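Local coordinates for putative nitrate transport protein (Thermoplasma volcanium, PDB 3MST) that is of unconfirmed function but may bind a small solute, possibly nitrate, as a component of a transport system, at residues 35-39 with 192-196; 74-80 with 211-217; 155-159 with 225-230. One frame throughout, in Å; residues are numbered along the deposited sequence. Where two conformers were deposited one is given.

Interaction 1. Residues 35-39 with 192-196; sequences LVIEE and IISKK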
# COMPACT_ATOMS: atom_id res chain seq x y z
N LEU A 35 -5.26 11.57 3.86
CA LEU A 35 -6.23 11.64 4.94
C LEU A 35 -5.84 12.70 5.93
O LEU A 35 -6.69 13.44 6.41
CB LEU A 35 -6.37 10.32 5.71
CG LEU A 35 -6.96 9.14 4.94
CD1 LEU A 35 -7.10 7.96 5.87
CD2 LEU A 35 -8.36 9.46 4.31
N VAL A 36 -4.57 12.77 6.27
CA VAL A 36 -4.17 13.61 7.40
C VAL A 36 -4.31 15.08 7.10
O VAL A 36 -4.48 15.88 8.04
CB VAL A 36 -2.78 13.27 7.95
CG1 VAL A 36 -2.80 11.86 8.56
CG2 VAL A 36 -1.62 13.43 6.92
N ILE A 37 -4.17 15.48 5.84
CA ILE A 37 -4.30 16.90 5.44
C ILE A 37 -5.49 17.12 4.50
O ILE A 37 -5.54 18.11 3.76
CB ILE A 37 -3.00 17.45 4.84
CG1 ILE A 37 -2.57 16.65 3.59
CG2 ILE A 37 -1.91 17.55 5.91
CD1 ILE A 37 -1.51 17.39 2.78
N GLU A 38 -6.50 16.24 4.57
CA GLU A 38 -7.65 16.30 3.68
C GLU A 38 -8.24 17.72 3.54
O GLU A 38 -8.59 18.17 2.46
CB GLU A 38 -8.74 15.32 4.13
CG GLU A 38 -9.97 15.36 3.29
CD GLU A 38 -11.08 14.41 3.74
OE1 GLU A 38 -10.96 13.84 4.84
OE2 GLU A 38 -12.07 14.33 2.99
N GLU A 39 -8.42 18.35 4.70
CA GLU A 39 -9.07 19.62 4.82
C GLU A 39 -8.29 20.77 4.20
O GLU A 39 -8.84 21.87 4.11
CB GLU A 39 -9.35 19.92 6.28
CG GLU A 39 -10.32 18.92 6.96
CD GLU A 39 -9.68 17.59 7.32
OE1 GLU A 39 -8.42 17.46 7.37
OE2 GLU A 39 -10.44 16.63 7.65
N ILE A 192 -6.21 10.92 13.42
CA ILE A 192 -6.93 11.20 12.20
C ILE A 192 -7.15 9.93 11.38
O ILE A 192 -8.23 9.67 10.89
CB ILE A 192 -6.23 12.30 11.34
CG1 ILE A 192 -6.24 13.66 12.06
CG2 ILE A 192 -6.93 12.39 10.01
CD1 ILE A 192 -5.04 14.54 11.59
N ILE A 193 -6.09 9.16 11.19
CA ILE A 193 -6.15 7.93 10.39
C ILE A 193 -7.11 6.93 11.01
O ILE A 193 -7.95 6.33 10.33
CB ILE A 193 -4.74 7.33 10.23
CG1 ILE A 193 -3.88 8.22 9.31
CG2 ILE A 193 -4.82 5.90 9.67
CD1 ILE A 193 -2.41 8.04 9.49
N SER A 194 -7.03 6.79 12.33
CA SER A 194 -7.93 5.89 13.04
C SER A 194 -9.40 6.31 12.86
O SER A 194 -10.26 5.49 12.50
CB SER A 194 -7.52 5.76 14.53
OG SER A 194 -7.50 6.99 15.22
N LYS A 195 -9.69 7.61 13.02
CA LYS A 195 -11.06 8.10 12.84
C LYS A 195 -11.60 7.98 11.43
O LYS A 195 -12.75 7.57 11.21
CB LYS A 195 -11.17 9.55 13.32
CG LYS A 195 -11.07 9.68 14.85
CD LYS A 195 -11.14 11.16 15.30
CE LYS A 195 -11.25 11.20 16.82
NZ LYS A 195 -11.32 12.59 17.38
N LYS A 196 -10.78 8.33 10.44
CA LYS A 196 -11.24 8.36 9.07
C LYS A 196 -11.24 6.97 8.38
O LYS A 196 -12.03 6.72 7.48
CB LYS A 196 -10.40 9.36 8.26
CG LYS A 196 -10.61 10.77 8.69
CD LYS A 196 -9.84 11.73 7.79
CE LYS A 196 -10.11 13.18 8.15
NZ LYS A 196 -9.48 14.12 7.16
O HOH W 1 -7.29 15.72 8.99
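K196, on helix 186-197, reaches across to residues 35-39, where its ammonium group becomes the centre of a salt-bridge network with E38 and E39. The network joins helix 186-197 to the segment that follows helix 32-36, with L35 O as a third acceptor. From CG onward the K196 chain is fully extended, which carries NZ past the side chain of L35 to L35 O. There it donates to that oxygen at 3.0 Å, in the carbonyl plane, and to both carboxylates. E38 leaves its backbone with CG anti to N (chi1 178°) and runs straight, presenting the anti lone pair of OE1 to NZ at 2.8 Å. E39 instead bends at chi2 (77°); its side chain and that of K196 run against each other, and E39 OE2 meets K196 NZ at 2.7 Å, on the syn side but 28° out of the carboxylate plane. Two carboxylates so close would probably stabilise the charged lysine. A water that accepts from NZ also lies within hydrogen-bonding distance of V36 O and E39 OE1.

Beside this polar cluster, I192 rests CG2 against L35 O and CD1 against V36 O. The apolar part of the contact belongs to V36, whose side chain also packs on F181 and I182 of helix 169-184. It crosses I193 at an angle: V36 CG1 lies 3.9 Å from I193 CG1.

Interaction 2. Residues 74-80 with 211-217; sequences AGVRIDM and IYGHEVT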
# COMPACT_ATOMS: atom_id res chain seq x y z
N ALA A 74 3.07 7.68 -10.73
CA ALA A 74 3.94 7.77 -9.59
C ALA A 74 3.74 6.51 -8.77
O ALA A 74 2.74 5.78 -8.92
CB ALA A 74 3.60 9.02 -8.75
N GLY A 75 4.76 6.21 -7.99
CA GLY A 75 4.75 5.05 -7.09
C GLY A 75 5.01 5.49 -5.67
O GLY A 75 5.55 6.58 -5.43
N VAL A 76 4.62 4.63 -4.73
CA VAL A 76 4.90 4.90 -3.31
C VAL A 76 5.51 3.63 -2.70
O VAL A 76 4.86 2.55 -2.83
CB VAL A 76 3.69 5.39 -2.47
CG1 VAL A 76 4.21 5.98 -1.12
CG2 VAL A 76 2.87 6.42 -3.26
N ARG A 77 6.68 3.75 -2.06
CA ARG A 77 7.19 2.69 -1.20
C ARG A 77 6.61 2.92 0.21
O ARG A 77 6.69 4.05 0.75
CB ARG A 77 8.72 2.73 -1.15
CG ARG A 77 9.41 2.24 -2.42
CD ARG A 77 10.89 2.33 -2.25
NE ARG A 77 11.64 1.69 -3.33
CZ ARG A 77 12.02 2.28 -4.44
NH1 ARG A 77 11.66 3.52 -4.71
NH2 ARG A 77 12.76 1.59 -5.31
N ILE A 78 6.06 1.88 0.81
CA ILE A 78 5.49 1.95 2.16
C ILE A 78 5.80 0.63 2.86
O ILE A 78 5.53 -0.42 2.31
CB ILE A 78 3.97 2.17 2.11
CG1 ILE A 78 3.56 3.25 1.10
CG2 ILE A 78 3.45 2.54 3.52
CD1 ILE A 78 2.06 3.38 0.91
N ASP A 79 6.37 0.67 4.06
CA ASP A 79 6.72 -0.56 4.76
C ASP A 79 5.55 -0.95 5.64
O ASP A 79 5.40 -0.44 6.75
CB ASP A 79 7.99 -0.36 5.56
CG ASP A 79 8.62 -1.66 6.03
OD1 ASP A 79 8.18 -2.74 5.58
OD2 ASP A 79 9.56 -1.57 6.83
N MSE A 80 4.69 -1.80 5.11
CA MSE A 80 3.37 -2.11 5.70
C MSE A 80 3.27 -3.51 6.29
O MSE A 80 2.31 -3.79 7.01
CB MSE A 80 2.30 -2.02 4.60
CG MSE A 80 2.21 -0.69 3.95
SE MSE A 80 0.99 -0.59 2.49
CE MSE A 80 2.04 -1.39 1.11
N ILE A 211 6.51 3.16 11.27
CA ILE A 211 7.16 2.12 10.47
C ILE A 211 6.97 2.40 8.98
O ILE A 211 7.80 2.03 8.17
CB ILE A 211 6.65 0.70 10.83
CG1 ILE A 211 6.82 0.42 12.35
CG2 ILE A 211 7.36 -0.36 9.97
CD1 ILE A 211 6.09 -0.84 12.83
N TYR A 212 5.85 2.98 8.59
CA TYR A 212 5.52 3.06 7.15
C TYR A 212 6.58 3.69 6.30
O TYR A 212 6.92 3.17 5.23
CB TYR A 212 4.21 3.81 6.98
CG TYR A 212 2.97 3.12 7.52
CD1 TYR A 212 2.62 1.83 7.13
CD2 TYR A 212 2.17 3.77 8.45
CE1 TYR A 212 1.46 1.20 7.62
CE2 TYR A 212 1.03 3.16 8.94
CZ TYR A 212 0.65 1.88 8.51
OH TYR A 212 -0.48 1.30 9.03
N GLY A 213 7.10 4.84 6.71
CA GLY A 213 8.14 5.47 5.94
C GLY A 213 7.80 5.74 4.48
O GLY A 213 8.63 5.50 3.61
N HIS A 214 6.59 6.23 4.23
CA HIS A 214 6.15 6.52 2.87
C HIS A 214 7.19 7.30 2.08
O HIS A 214 7.71 8.31 2.57
CB HIS A 214 4.87 7.38 2.84
CG HIS A 214 3.64 6.73 3.40
ND1 HIS A 214 3.45 6.53 4.76
CD2 HIS A 214 2.50 6.33 2.79
CE1 HIS A 214 2.25 6.00 4.94
NE2 HIS A 214 1.66 5.86 3.76
N GLU A 215 7.46 6.89 0.86
CA GLU A 215 8.34 7.62 -0.04
C GLU A 215 7.84 7.52 -1.48
O GLU A 215 7.65 6.42 -2.02
CB GLU A 215 9.74 7.06 0.06
CG GLU A 215 10.76 7.81 -0.74
CD GLU A 215 12.07 7.07 -0.80
OE1 GLU A 215 12.20 6.14 -1.66
OE2 GLU A 215 12.96 7.40 0.02
N VAL A 216 7.65 8.68 -2.10
CA VAL A 216 7.19 8.77 -3.48
C VAL A 216 8.35 8.60 -4.46
O VAL A 216 9.44 9.09 -4.19
CB VAL A 216 6.53 10.15 -3.71
CG1 VAL A 216 6.08 10.33 -5.20
CG2 VAL A 216 5.36 10.31 -2.78
N THR A 217 8.12 7.88 -5.55
CA THR A 217 9.03 7.87 -6.67
C THR A 217 8.30 8.16 -7.96
O THR A 217 7.20 7.69 -8.20
CB THR A 217 9.81 6.55 -6.76
OG1 THR A 217 10.67 6.58 -7.91
CG2 THR A 217 8.88 5.33 -6.83
O HOH W 2 10.13 5.49 -3.29
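I78 and H214 meet just beyond a short antiparallel ladder between strands 71-77 and 215-217, the latter an edge strand of the six-stranded sheet. I78 CG2 sits over the centre of the H214 imidazole, 3.9 Å from its centroid and 11° off the normal, a CH-pi contact, while I78 CD1 approaches H214 CD2 at 3.5 Å. With CG2 anti to the backbone N, I78 also brings this methyl to Y212 CB. M80, a selenomethionine, crosses Y212 at about a right angle, its CG near CD1 of the ring. H214 NE2 is hydrogen-bonded to P29 O.

On one face of the sheet R77 and E215 run side by side in the same direction, but their guanidinium and carboxylate planes stand 78° apart and R77 NH1 stays 4.1 Å from E215 OE1. A water in the guanidinium plane bridges NH1 to OE1 and to E215 O. Paired backbone bonds join G75 with T217 and R77 with E215, and D79 N adds a straight one to Y212 O at 2.8 Å. R77 forms its salt bridges with E222 and D156; OE1 of E215 lies well out of the guanidinium plane, leaving a shared water and longer-range attraction, and directional strength across the strands comes from the backbone.

Interaction 3. Residues 155-159 with 225-230; sequences LDLPS and GSRELY
L157 packs against helix 220-230 in a loop-on-helix contact: the loop between helix 146-152 and strand 160-164 meets the helix through leucines and one serine-to-carbonyl bond. L157 CB lies 4.0 Å from S226 CB. At CG, anti to the carbonyl carbon (chi1 -68°), the chain leads to G225, and the branch ending in CD1 does the touching: CD1 meets G225 O at 3.7 Å and L229 CD2 at 4.1 Å, thus spanning a full helical turn. G225 brings no side chain to this place, and the leucine methyl settles directly on the backbone.

L229 answers with both branches. Its CD2 faces L157, whereas CD1 meets L155 CD1 at 4.0 Å, the two leucines crossing at a slant; M150 of helix 146-152 touches both L155 and L229, extending this apolar patch. The one hydrogen bond between the segments comes from S226, whose OG is carried away from its own backbone N (chi1 -178°) and donates to P158 O; the modelled separation of 2.5 Å is very short, and S226 has two deposited conformers, so the exact length is doubtful.

One turn further on, Y230 extends to S159. Its hydroxyl is hydrogen-bonded to N104 and to an unidentified molecule, probably from the crystallisation liquor, that also hydrogen-bonds S159 OG; such molecules often mark pockets. S159 CB lies 3.4 Å from Y230 OH.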
# COMPACT_ATOMS: atom_id res chain seq x y z
N LEU A 155 14.79 -6.45 -4.70
CA LEU A 155 13.44 -6.26 -5.23
C LEU A 155 12.70 -5.15 -4.49
O LEU A 155 11.44 -5.19 -4.38
CB LEU A 155 12.63 -7.54 -5.18
CG LEU A 155 13.13 -8.65 -6.11
CD1 LEU A 155 12.36 -9.95 -5.84
CD2 LEU A 155 13.10 -8.18 -7.56
N ASP A 156 13.49 -4.16 -4.05
CA ASP A 156 13.01 -2.94 -3.39
C ASP A 156 12.37 -2.00 -4.38
O ASP A 156 13.08 -1.21 -5.01
CB ASP A 156 14.14 -2.22 -2.64
CG ASP A 156 13.65 -0.96 -1.94
OD1 ASP A 156 12.39 -0.82 -1.74
OD2 ASP A 156 14.55 -0.16 -1.57
N LEU A 157 11.05 -2.13 -4.53
CA LEU A 157 10.27 -1.43 -5.57
C LEU A 157 8.97 -0.95 -4.95
O LEU A 157 8.50 -1.53 -3.95
CB LEU A 157 9.99 -2.37 -6.74
CG LEU A 157 11.24 -2.76 -7.53
CD1 LEU A 157 11.00 -4.03 -8.30
CD2 LEU A 157 11.74 -1.60 -8.42
N PRO A 158 8.36 0.08 -5.50
CA PRO A 158 7.13 0.60 -4.93
C PRO A 158 5.94 -0.32 -5.17
O PRO A 158 5.59 -0.63 -6.32
CB PRO A 158 6.93 1.93 -5.68
CG PRO A 158 7.65 1.75 -6.95
CD PRO A 158 8.85 0.94 -6.60
N SER A 159 5.29 -0.74 -4.10
CA SER A 159 4.11 -1.59 -4.22
C SER A 159 2.78 -0.89 -4.38
O SER A 159 1.76 -1.54 -4.64
CB SER A 159 4.03 -2.57 -3.04
OG SER A 159 3.70 -1.90 -1.84
N GLY A 225 9.73 -1.53 -13.15
CA GLY A 225 10.20 -2.67 -12.37
C GLY A 225 9.10 -3.25 -11.50
O GLY A 225 8.95 -4.46 -11.40
N SER A 226 8.34 -2.40 -10.82
CA SER A 226 7.27 -2.92 -9.96
C SER A 226 6.13 -3.56 -10.77
O SER A 226 5.57 -4.57 -10.38
CB SER A 226 6.78 -1.79 -9.07
OG SER A 226 5.79 -2.23 -8.19
N ARG A 227 5.82 -3.01 -11.93
CA ARG A 227 4.82 -3.61 -12.78
C ARG A 227 5.28 -5.01 -13.19
O ARG A 227 4.50 -5.96 -13.17
CB ARG A 227 4.63 -2.76 -14.03
CG ARG A 227 3.45 -3.22 -14.90
CD ARG A 227 3.28 -2.41 -16.19
NE ARG A 227 4.46 -2.54 -17.01
CZ ARG A 227 4.77 -1.73 -18.02
NH1 ARG A 227 3.93 -0.76 -18.38
NH2 ARG A 227 5.90 -1.92 -18.69
N GLU A 228 6.56 -5.12 -13.57
CA GLU A 228 7.11 -6.41 -13.96
C GLU A 228 7.09 -7.40 -12.80
O GLU A 228 6.70 -8.55 -12.98
CB GLU A 228 8.54 -6.26 -14.49
CG GLU A 228 8.66 -5.59 -15.86
CD GLU A 228 10.14 -5.29 -16.27
OE1 GLU A 228 11.07 -5.30 -15.39
OE2 GLU A 228 10.36 -5.04 -17.49
N LEU A 229 7.54 -6.99 -11.62
CA LEU A 229 7.54 -7.86 -10.45
C LEU A 229 6.17 -8.38 -10.12
O LEU A 229 5.95 -9.61 -9.99
CB LEU A 229 8.15 -7.15 -9.23
CG LEU A 229 8.16 -7.94 -7.92
CD1 LEU A 229 9.06 -9.19 -8.04
CD2 LEU A 229 8.59 -7.01 -6.76
N TYR A 230 5.21 -7.48 -9.98
CA TYR A 230 3.88 -7.87 -9.58
C TYR A 230 3.08 -8.56 -10.68
O TYR A 230 2.17 -9.29 -10.37
CB TYR A 230 3.13 -6.70 -8.93
CG TYR A 230 3.65 -6.41 -7.53
CD1 TYR A 230 3.22 -7.19 -6.45
CD2 TYR A 230 4.54 -5.40 -7.27
CE1 TYR A 230 3.70 -6.96 -5.17
CE2 TYR A 230 5.05 -5.17 -5.97
CZ TYR A 230 4.62 -5.96 -4.92
OH TYR A 230 5.06 -5.72 -3.64

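Overall arrangement
From the N terminus, the chain passes 35-39, 74-80 and 155-159 before any contact closes. Interaction 1 is completed first, at 192-196, after 152 intervening residues; 211-217 then closes interaction 2, and 225-230 closes interaction 3. Every pair crosses and none nests, so the three closures interlock along the sequence. Interaction 1 ties helix 32-36 to helix 186-197, interaction 2 adds an edge strand to the six-stranded sheet, and interaction 3 brings helix 220-230 against the loop before strand 160-164. Interactions 2 and 3 touch, notably through the R77–D156 salt bridge, whereas interactions 1 and 3 lie on opposite sides of the chain's centre, their centres about 28 Å apart.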